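Local coordinates for glycosyl hydrolase family 62 protein (Coprinopsis cinerea, PDB 5B6T) that probably releases alpha-L-arabinofuranose side groups from arabinoxylan, as an alpha-L-arabinofuranosidase of glycoside hydrolase family 62, at residues Y80-Q85 / L97-G102. Sequence-based numbering, arbitrary orientation.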
loop_
_atom_site.group_PDB
_atom_site.type_symbol
_atom_site.label_atom_id
_atom_site.label_comp_id
_atom_site.label_asym_id
_atom_site.label_seq_id
_atom_site.Cartn_x
_atom_site.Cartn_y
_atom_site.Cartn_z
ATOM N N TYR A 80 17.427 -3.086 -5.426
ATOM C CA TYR A 80 16.281 -3.300 -4.568
ATOM C C TYR A 80 15.342 -2.088 -4.605
ATOM O O TYR A 80 15.765 -0.954 -4.324
ATOM C CB TYR A 80 16.762 -3.529 -3.136
ATOM C CG TYR A 80 15.662 -3.634 -2.115
ATOM C CD1 TYR A 80 15.036 -4.840 -1.863
ATOM C CD2 TYR A 80 15.238 -2.516 -1.430
ATOM C CE1 TYR A 80 14.007 -4.935 -0.937
ATOM C CE2 TYR A 80 14.215 -2.601 -0.498
ATOM C CZ TYR A 80 13.629 -3.812 -0.261
ATOM O OH TYR A 80 12.618 -3.904 0.664
ATOM N N ARG A 81 14.076 -2.346 -4.946
ATOM C CA ARG A 81 12.986 -1.373 -4.773
ATOM C C ARG A 81 11.759 -2.203 -4.418
ATOM O O ARG A 81 11.549 -3.272 -4.986
ATOM C CB ARG A 81 12.692 -0.546 -6.042
ATOM C CG ARG A 81 13.801 0.392 -6.494
ATOM C CD ARG A 81 14.682 -0.284 -7.529
ATOM N NE ARG A 81 15.634 0.632 -8.154
ATOM C CZ ARG A 81 16.752 1.061 -7.592
ATOM N NH1 ARG A 81 17.111 0.665 -6.370
ATOM N NH2 ARG A 81 17.560 1.844 -8.281
ATOM N N ALA A 82 10.937 -1.699 -3.504
ATOM C CA ALA A 82 9.735 -2.442 -3.094
ATOM C C ALA A 82 8.651 -1.539 -2.531
ATOM O O ALA A 82 8.945 -0.468 -1.988
ATOM C CB ALA A 82 10.066 -3.525 -2.091
ATOM N N ALA A 83 7.422 -2.021 -2.665
ATOM C CA ALA A 83 6.220 -1.458 -2.023
ATOM C C ALA A 83 5.894 -0.043 -2.495
ATOM O O ALA A 83 6.105 0.954 -1.788
ATOM C CB ALA A 83 6.293 -1.571 -0.492
ATOM N N PRO A 84 5.352 0.049 -3.703
ATOM C CA PRO A 84 5.148 1.338 -4.321
ATOM C C PRO A 84 3.838 2.037 -3.900
ATOM O O PRO A 84 2.864 1.388 -3.485
ATOM C CB PRO A 84 5.100 0.984 -5.803
ATOM C CG PRO A 84 4.472 -0.373 -5.835
ATOM C CD PRO A 84 4.975 -1.062 -4.606
ATOM N N GLN A 85 3.805 3.367 -4.086
ATOM C CA GLN A 85 2.603 4.175 -3.946
ATOM C C GLN A 85 2.635 5.198 -5.056
ATOM O O GLN A 85 3.558 5.991 -5.106
ATOM C CB GLN A 85 2.546 4.907 -2.600
ATOM C CG GLN A 85 1.262 5.728 -2.456
ATOM C CD GLN A 85 1.380 6.847 -1.456
ATOM O OE1 GLN A 85 2.456 7.337 -1.152
ATOM N NE2 GLN A 85 0.233 7.299 -0.983
ATOM N N LEU A 97 6.026 8.227 -7.640
ATOM C CA LEU A 97 6.021 6.813 -7.252
ATOM C C LEU A 97 6.967 6.720 -6.044
ATOM O O LEU A 97 8.178 6.955 -6.185
ATOM C CB LEU A 97 6.533 5.929 -8.395
ATOM C CG LEU A 97 6.312 4.432 -8.212
ATOM C CD1 LEU A 97 4.818 4.063 -8.227
ATOM C CD2 LEU A 97 7.071 3.619 -9.265
ATOM N N VAL A 98 6.364 6.481 -4.886
ATOM C CA VAL A 98 7.025 6.391 -3.609
ATOM C C VAL A 98 7.248 4.916 -3.304
ATOM O O VAL A 98 6.391 4.077 -3.603
ATOM C CB VAL A 98 6.175 7.087 -2.527
ATOM C CG1 VAL A 98 6.676 6.776 -1.120
ATOM C CG2 VAL A 98 6.170 8.569 -2.776
ATOM N N TYR A 99 8.411 4.586 -2.765
ATOM C CA TYR A 99 8.784 3.189 -2.475
ATOM C C TYR A 99 10.003 3.187 -1.545
ATOM O O TYR A 99 10.512 4.268 -1.169
ATOM C CB TYR A 99 9.087 2.411 -3.778
ATOM C CG TYR A 99 10.081 3.135 -4.677
ATOM C CD1 TYR A 99 9.643 4.021 -5.639
ATOM C CD2 TYR A 99 11.451 2.886 -4.598
ATOM C CE1 TYR A 99 10.521 4.700 -6.446
ATOM C CE2 TYR A 99 12.343 3.549 -5.425
ATOM C CZ TYR A 99 11.872 4.449 -6.367
ATOM O OH TYR A 99 12.742 5.153 -7.186
ATOM N N GLN A 100 10.462 1.990 -1.192
ATOM C CA GLN A 100 11.655 1.871 -0.339
ATOM C C GLN A 100 12.798 1.266 -1.139
ATOM O O GLN A 100 12.603 0.428 -2.027
ATOM C CB GLN A 100 11.345 0.993 0.877
ATOM C CG GLN A 100 11.130 -0.478 0.540
ATOM C CD GLN A 100 9.998 -1.148 1.288
ATOM O OE1 GLN A 100 8.999 -0.539 1.631
ATOM N NE2 GLN A 100 10.154 -2.416 1.537
ATOM N N ASN A 101 14.004 1.708 -0.824
ATOM C CA ASN A 101 15.214 1.195 -1.429
ATOM C C ASN A 101 16.304 0.992 -0.377
ATOM O O ASN A 101 17.492 0.931 -0.733
ATOM C CB ASN A 101 15.719 2.143 -2.526
ATOM C CG ASN A 101 16.253 3.447 -1.978
ATOM O OD1 ASN A 101 15.968 3.833 -0.836
ATOM N ND2 ASN A 101 17.016 4.148 -2.814
ATOM N N GLY A 102 15.912 0.873 0.881
ATOM C CA GLY A 102 16.829 0.993 2.031
ATOM C C GLY A 102 16.656 2.335 2.757
ATOM O O GLY A 102 16.899 2.459 3.985
HETATM O O HOH W 1 7.573 1.610 0.461
#
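The phenol ring of Tyr80 meets the carboxamide of Gln100 at a 29° tilt between planes, while Asn101 CA lies at the ring edge, 3.7 Å from Tyr80 CD2. Gln100 NE2 donates to Tyr80 OH at 3.0 Å, almost straight and in the amide plane. With CG between its backbone N and carbonyl carbon (chi1 69°) and a bend at chi2, the Gln100 chain passes across the Ala82 carbonyl O, CG 3.3 Å from it, bringing NE2 to 3.8 Å from Ala82 CB. Farther along, the Tyr99 ring and the aliphatic part of Arg81 run alongside each other, Arg81 CG 3.6 Å from Tyr99 CE2, and the Tyr99 hydroxyl bonds to Ser107. The two segments lie on, and at the ends of, the antiparallel hairpin of strands 82-89 and 94-100, the first two strands of one four-stranded blade in the five-bladed beta-propeller of this family. Ala82–Gln100 and Gln85–Val98 are hydrogen-bonded pairs, and between them a beta bulge shifts the register by one. At the bulge Ala83 takes positive phi (64°), and a water 2.8 Å from its carbonyl O also lies within hydrogen-bonding reach of Gln100 OE1, bridging the two. Gln100 OE1 also accepts from the backbone N of Asp143 in the neighbouring blade, and NE2 bonds a glycerol, probably from the crystallisation liquor. A leucine in place of Gln100 would probably leave Tyr80 OH and Asp143 N without this partner and the water without its contact to the side chain. Beyond the bulge, Pro84 CB packs on Leu97 CD1 at 3.9 Å, and Gln85 OE1 turns to Val146 N.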